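Local structure of RimK-related lysine biosynthesis protein (Thermococcus kodakarensis, 5K2M) at residues 4-9 with 48-53; 33-38 with 61-66. The protein probably catalyses the ATP-dependent ligation of an amino acid in lysine biosynthesis, as a magnesium-dependent RimK-family ligase that binds ADP. All blocks are in the same frame, centred on the assembly; numbering follows the deposited sequence.

The four segments alternate along the chain: 4-9, 33-38, 48-53, 61-66, so contacts 1 and 2 interlock within one N-terminal unit, their centres about 13 Å apart. Contact 1 joins neighbouring strands 2-7 and 45-49 in the middle of a four-stranded parallel sheet. Contact 2 sets the connection between strands 26-31 and 45-49 against the end of helix 53-65, which follows strand 45-49. Thr6 ties the two together, its CG2 lying 3.7 Å from Phe63 CE2 and 4.1 Å from Leu35 CD2. Arg49 of contact 1 comes within about 9 Å, side chain to side chain, of the magnesium ligand Asn243, whereas contact 2 lies away from the ligand sites and borders a second subunit.

Contact 1: residues 4-9 with 48-53; sequences GITYTV and IRNVSH
Arg49 N donates to Thr6 O at 2.8 Å and makes a weak second bond to Thr6 OG1. Two residues on, the segments are joined by a side chain: Val51 N gives its hydrogen to Thr8 OG1 (2.9 Å, 152° at the hydrogen). Thr8 OG1 lies opposite its own carbonyl carbon (chi1 -50°), which turns the hydroxyl to 48-53, and Glu32 makes a weak bond to it as well. A valine in place of Thr8 would remove this oxygen and would probably leave Val51 N without its threonine acceptor, the loop leading into helix 53-65 then less firmly tied to 4-9. A water completes the join; it accepts from Thr8 N and donates to Val9 O and, at 2.8 Å, to Arg49 O.

Around these bonds the packing is modest. Thr6 OG1 sits 3.5 Å from Ile48 CD1, on the face of the parallel sheet lined by helix 53-65. Across the sheet Ile5 and Arg49 run side by side, CG2 to CG, while the guanidinium reaches on to a salt bridge with Glu14 and a bond to Met246 O, its side chain about 9 Å from that of the magnesium ligand Asn243. Val51 CG2 lies 3.9 Å from Thr8 CB and also meets Val9 CG2. Beyond the bridge of Thr6 with Ile48, therefore, a hydroxyl and a water take over from main-chain pairing where two neighbouring strands of this Rossmann-like sheet end.

Contact 2: residues 33-38 with 61-66; sequences DDLLFP and RLFESE
Leu62 O, with Phe37 CE2 lying 3.7 Å from it, accepts from Glu66 N at 3.2 Å as helix 53-65 runs out; Ser65 OG also comes to this oxygen, though at a distance too short to be taken at face value. These bonds stay within 61-66; no hydrogen bond joins the two segments, and the Phe37 ring is the centre of the packing. Leu62 CB stands squarely over one face, 3.5 Å from the centroid and 1° off the normal, a CH-pi contact, while Leu62 CD2 packs on Phe37 CB. At the far edge Phe37 CZ drops onto the middle of the Phe63 ring in a T-shaped pair, planes at 88°. Leu35 CD2 reaches Phe63 CE2 obliquely at 3.6 Å.

This is the edge of the N-terminal Rossmann-like unit, where the connection leading to strand 45-49 packs against the C-terminal turn of the helix that follows that strand, with Tyr41 meeting both phenylalanine rings. Leu36 and Phe37 also pair antiparallel with a strand of the second subunit, so that strand 36-37 continues in a sheet with that subunit.

Glu66 CG lies at the edge of the Phe37 ring; the bend about CB-CG (chi2 -65°) then carries the carboxylate on, with OE1 3.6 Å from Pro38 CA, beyond a cis peptide. The same OE1 takes a weak bond from Gly39 N, while Pro38 O accepts from Lys100 of the second subunit.

Contact 1: residues 4-9 with 48-53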
loop_
_atom_site.group_PDB
_atom_site.type_symbol
_atom_site.label_atom_id
_atom_site.label_comp_id
_atom_site.label_asym_id
_atom_site.label_seq_id
_atom_site.Cartn_x
_atom_site.Cartn_y
_atom_site.Cartn_z
ATOM N N GLY A 4 -13.717 40.315 -8.947
ATOM C CA GLY A 4 -12.447 40.297 -8.226
ATOM C C GLY A 4 -11.379 41.133 -8.917
ATOM O O GLY A 4 -11.343 41.208 -10.149
ATOM N N ILE A 5 -10.496 41.749 -8.132
ATOM C CA ILE A 5 -9.288 42.374 -8.680
ATOM C C ILE A 5 -8.071 41.855 -7.923
ATOM O O ILE A 5 -7.934 42.118 -6.730
ATOM C CB ILE A 5 -9.321 43.912 -8.540
ATOM C CG1 ILE A 5 -10.574 44.485 -9.193
ATOM C CG2 ILE A 5 -8.091 44.536 -9.168
ATOM C CD1 ILE A 5 -10.732 45.980 -9.018
ATOM N N THR A 6 -7.171 41.144 -8.602
ATOM C CA THR A 6 -5.957 40.654 -7.936
ATOM C C THR A 6 -4.809 41.619 -8.161
ATOM O O THR A 6 -4.632 42.135 -9.264
ATOM C CB THR A 6 -5.533 39.262 -8.403
ATOM O OG1 THR A 6 -5.244 39.303 -9.794
ATOM C CG2 THR A 6 -6.618 38.257 -8.139
ATOM N N TYR A 7 -4.028 41.847 -7.111
ATOM C CA TYR A 7 -3.043 42.931 -7.105
ATOM C C TYR A 7 -1.873 42.702 -6.138
ATOM O O TYR A 7 -1.977 41.959 -5.149
ATOM C CB TYR A 7 -3.735 44.259 -6.786
ATOM C CG TYR A 7 -4.192 44.424 -5.342
ATOM C CD1 TYR A 7 -5.446 43.980 -4.914
ATOM C CD2 TYR A 7 -3.382 45.060 -4.418
ATOM C CE1 TYR A 7 -5.853 44.151 -3.599
ATOM C CE2 TYR A 7 -3.780 45.230 -3.107
ATOM C CZ TYR A 7 -5.005 44.783 -2.701
ATOM O OH TYR A 7 -5.347 44.971 -1.380
ATOM N N THR A 8 -0.764 43.357 -6.449
ATOM C CA THR A 8 0.418 43.361 -5.605
ATOM C C THR A 8 0.417 44.660 -4.817
ATOM O O THR A 8 0.420 44.654 -3.586
ATOM C CB THR A 8 1.684 43.263 -6.462
ATOM O OG1 THR A 8 1.538 42.172 -7.376
ATOM C CG2 THR A 8 2.924 43.061 -5.582
ATOM N N VAL A 9 0.402 45.771 -5.544
ATOM C CA VAL A 9 0.192 47.080 -4.951
ATOM C C VAL A 9 -0.923 47.724 -5.760
ATOM O O VAL A 9 -1.179 47.327 -6.900
ATOM C CB VAL A 9 1.479 47.954 -4.948
ATOM C CG1 VAL A 9 2.566 47.329 -4.076
ATOM C CG2 VAL A 9 2.013 48.182 -6.347
ATOM N N ILE A 48 -7.049 40.467 -13.496
ATOM C CA ILE A 48 -5.710 40.094 -13.039
ATOM C C ILE A 48 -4.762 41.289 -13.164
ATOM O O ILE A 48 -4.463 41.718 -14.278
ATOM C CB ILE A 48 -5.180 38.914 -13.872
ATOM C CG1 ILE A 48 -6.104 37.700 -13.730
ATOM C CG2 ILE A 48 -3.749 38.546 -13.465
ATOM C CD1 ILE A 48 -6.066 37.016 -12.377
ATOM N N ARG A 49 -4.294 41.819 -12.032
ATOM C CA ARG A 49 -3.446 43.014 -12.043
ATOM C C ARG A 49 -2.140 42.890 -11.230
ATOM O O ARG A 49 -1.522 43.912 -10.918
ATOM C CB ARG A 49 -4.242 44.230 -11.568
ATOM C CG ARG A 49 -5.458 44.553 -12.423
ATOM C CD ARG A 49 -5.072 44.991 -13.830
ATOM N NE ARG A 49 -4.203 46.160 -13.794
ATOM C CZ ARG A 49 -3.756 46.808 -14.866
ATOM N NH1 ARG A 49 -2.961 47.859 -14.703
ATOM N NH2 ARG A 49 -4.102 46.423 -16.093
ATOM N N ASN A 50 -1.699 41.662 -10.944
ATOM C CA ASN A 50 -0.463 41.444 -10.178
ATOM C C ASN A 50 0.728 42.100 -10.920
ATOM O O ASN A 50 0.838 41.958 -12.132
ATOM C CB ASN A 50 -0.146 39.948 -10.002
ATOM C CG ASN A 50 -1.299 39.121 -9.422
ATOM O OD1 ASN A 50 -1.139 38.471 -8.388
ATOM N ND2 ASN A 50 -2.422 39.074 -10.116
ATOM N N VAL A 51 1.628 42.791 -10.217
ATOM C CA VAL A 51 2.791 43.409 -10.892
ATOM C C VAL A 51 3.759 42.360 -11.474
ATOM O O VAL A 51 4.357 42.569 -12.531
ATOM C CB VAL A 51 3.547 44.383 -9.962
ATOM C CG1 VAL A 51 4.762 44.970 -10.661
ATOM C CG2 VAL A 51 2.631 45.519 -9.549
ATOM N N SER A 52 3.909 41.234 -10.788
ATOM C CA SER A 52 4.742 40.160 -11.287
ATOM C C SER A 52 4.009 39.438 -12.417
ATOM O O SER A 52 2.872 38.971 -12.245
ATOM C CB SER A 52 5.089 39.176 -10.165
ATOM O OG SER A 52 5.520 37.942 -10.689
ATOM N N HIS A 53 4.674 39.340 -13.562
ATOM C CA HIS A 53 4.115 38.665 -14.714
ATOM C C HIS A 53 3.781 37.195 -14.426
ATOM O O HIS A 53 2.737 36.690 -14.844
ATOM C CB HIS A 53 5.080 38.739 -15.901
ATOM C CG HIS A 53 4.726 37.796 -17.006
ATOM N ND1 HIS A 53 3.595 37.951 -17.772
ATOM C CD2 HIS A 53 5.326 36.662 -17.442
ATOM C CE1 HIS A 53 3.523 36.966 -18.649
ATOM N NE2 HIS A 53 4.563 36.170 -18.469
HETATM O O HOH W 1 -0.598 45.212 -8.665
#

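Contact 2: residues 33-38 with 61-66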
loop_
_atom_site.group_PDB
_atom_site.type_symbol
_atom_site.label_atom_id
_atom_site.label_comp_id
_atom_site.label_asym_id
_atom_site.label_seq_id
_atom_site.Cartn_x
_atom_site.Cartn_y
_atom_site.Cartn_z
ATOM N N ASP A 33 -1.776 37.962 -0.610
ATOM C CA ASP A 33 -1.980 37.287 0.672
ATOM C C ASP A 33 -3.335 36.583 0.756
ATOM O O ASP A 33 -3.473 35.602 1.470
ATOM C CB ASP A 33 -1.869 38.270 1.846
ATOM C CG ASP A 33 -0.468 38.854 2.015
ATOM O OD1 ASP A 33 0.478 38.493 1.262
ATOM O OD2 ASP A 33 -0.322 39.695 2.925
ATOM N N ASP A 34 -4.331 37.102 0.048
ATOM C CA ASP A 34 -5.682 36.523 0.025
ATOM C C ASP A 34 -5.844 35.353 -0.949
ATOM O O ASP A 34 -6.938 34.778 -1.047
ATOM C CB ASP A 34 -6.707 37.602 -0.362
ATOM C CG ASP A 34 -6.675 38.801 0.564
ATOM O OD1 ASP A 34 -6.641 38.579 1.796
ATOM O OD2 ASP A 34 -6.673 39.951 0.055
ATOM N N LEU A 35 -4.785 35.007 -1.683
ATOM C CA LEU A 35 -4.876 33.958 -2.690
ATOM C C LEU A 35 -4.311 32.642 -2.179
ATOM O O LEU A 35 -3.113 32.509 -1.965
ATOM C CB LEU A 35 -4.150 34.391 -3.961
ATOM C CG LEU A 35 -4.688 35.681 -4.595
ATOM C CD1 LEU A 35 -3.758 36.179 -5.687
ATOM C CD2 LEU A 35 -6.110 35.478 -5.113
ATOM N N LEU A 36 -5.183 31.661 -2.020
ATOM C CA LEU A 36 -4.794 30.354 -1.550
ATOM C C LEU A 36 -5.643 29.312 -2.275
ATOM O O LEU A 36 -6.871 29.360 -2.233
ATOM C CB LEU A 36 -4.986 30.298 -0.036
ATOM C CG LEU A 36 -4.540 29.077 0.772
ATOM C CD1 LEU A 36 -3.098 28.697 0.469
ATOM C CD2 LEU A 36 -4.729 29.366 2.256
ATOM N N PHE A 37 -5.002 28.381 -2.968
ATOM C CA PHE A 37 -5.762 27.397 -3.737
ATOM C C PHE A 37 -5.358 25.973 -3.386
ATOM O O PHE A 37 -4.216 25.742 -2.998
ATOM C CB PHE A 37 -5.568 27.630 -5.231
ATOM C CG PHE A 37 -6.061 28.962 -5.718
ATOM C CD1 PHE A 37 -5.265 30.096 -5.609
ATOM C CD2 PHE A 37 -7.300 29.073 -6.345
ATOM C CE1 PHE A 37 -5.700 31.318 -6.094
ATOM C CE2 PHE A 37 -7.744 30.292 -6.828
ATOM C CZ PHE A 37 -6.945 31.418 -6.696
ATOM N N PRO A 38 -6.294 25.012 -3.506
ATOM C CA PRO A 38 -7.702 25.207 -3.822
ATOM C C PRO A 38 -8.420 25.997 -2.750
ATOM O O PRO A 38 -8.060 25.925 -1.583
ATOM C CB PRO A 38 -8.274 23.776 -3.867
ATOM C CG PRO A 38 -7.097 22.878 -3.980
ATOM C CD PRO A 38 -5.976 23.590 -3.298
ATOM N N ARG A 61 -4.525 31.116 -13.941
ATOM C CA ARG A 61 -4.722 29.685 -14.119
ATOM C C ARG A 61 -5.454 29.061 -12.941
ATOM O O ARG A 61 -6.301 28.202 -13.134
ATOM C CB ARG A 61 -3.382 28.957 -14.338
ATOM C CG ARG A 61 -3.506 27.436 -14.437
ATOM C CD ARG A 61 -4.219 27.026 -15.722
ATOM N NE ARG A 61 -4.558 25.605 -15.773
ATOM C CZ ARG A 61 -5.697 25.077 -15.342
ATOM N NH1 ARG A 61 -5.900 23.772 -15.452
ATOM N NH2 ARG A 61 -6.633 25.835 -14.783
ATOM N N LEU A 62 -5.109 29.478 -11.725
ATOM C CA LEU A 62 -5.760 28.966 -10.522
ATOM C C LEU A 62 -7.249 29.357 -10.409
ATOM O O LEU A 62 -8.102 28.525 -10.068
ATOM C CB LEU A 62 -4.982 29.422 -9.291
ATOM C CG LEU A 62 -3.665 28.645 -9.137
ATOM C CD1 LEU A 62 -2.657 29.407 -8.287
ATOM C CD2 LEU A 62 -3.959 27.263 -8.573
ATOM N N PHE A 63 -7.571 30.601 -10.712
ATOM C CA PHE A 63 -8.976 31.000 -10.764
ATOM C C PHE A 63 -9.758 30.228 -11.837
ATOM O O PHE A 63 -10.890 29.797 -11.579
ATOM C CB PHE A 63 -9.123 32.512 -10.922
ATOM C CG PHE A 63 -9.061 33.251 -9.617
ATOM C CD1 PHE A 63 -10.047 33.063 -8.661
ATOM C CD2 PHE A 63 -8.020 34.129 -9.337
ATOM C CE1 PHE A 63 -9.998 33.720 -7.440
ATOM C CE2 PHE A 63 -7.972 34.802 -8.131
ATOM C CZ PHE A 63 -8.967 34.594 -7.177
ATOM N N GLU A 64 -9.152 30.021 -13.009
ATOM C CA GLU A 64 -9.754 29.174 -14.057
ATOM C C GLU A 64 -10.011 27.754 -13.529
ATOM O O GLU A 64 -11.032 27.157 -13.833
ATOM C CB GLU A 64 -8.866 29.119 -15.310
ATOM C CG GLU A 64 -8.761 30.455 -16.052
ATOM C CD GLU A 64 -7.620 30.529 -17.061
ATOM O OE1 GLU A 64 -6.762 29.637 -17.088
ATOM O OE2 GLU A 64 -7.572 31.499 -17.847
ATOM N N SER A 65 -9.097 27.233 -12.711
ATOM C CA SER A 65 -9.250 25.898 -12.144
ATOM C C SER A 65 -10.451 25.860 -11.206
ATOM O O SER A 65 -11.022 24.798 -10.984
ATOM C CB SER A 65 -7.979 25.454 -11.399
ATOM O OG SER A 65 -7.864 26.054 -10.116
ATOM N N GLU A 66 -10.814 27.015 -10.648
ATOM C CA GLU A 66 -12.019 27.140 -9.829
ATOM C C GLU A 66 -13.265 27.504 -10.664
ATOM O O GLU A 66 -14.301 27.844 -10.103
ATOM C CB GLU A 66 -11.816 28.189 -8.716
ATOM C CG GLU A 66 -10.741 27.868 -7.684
ATOM C CD GLU A 66 -11.064 26.639 -6.846
ATOM O OE1 GLU A 66 -10.123 26.012 -6.323
ATOM O OE2 GLU A 66 -12.257 26.281 -6.713
#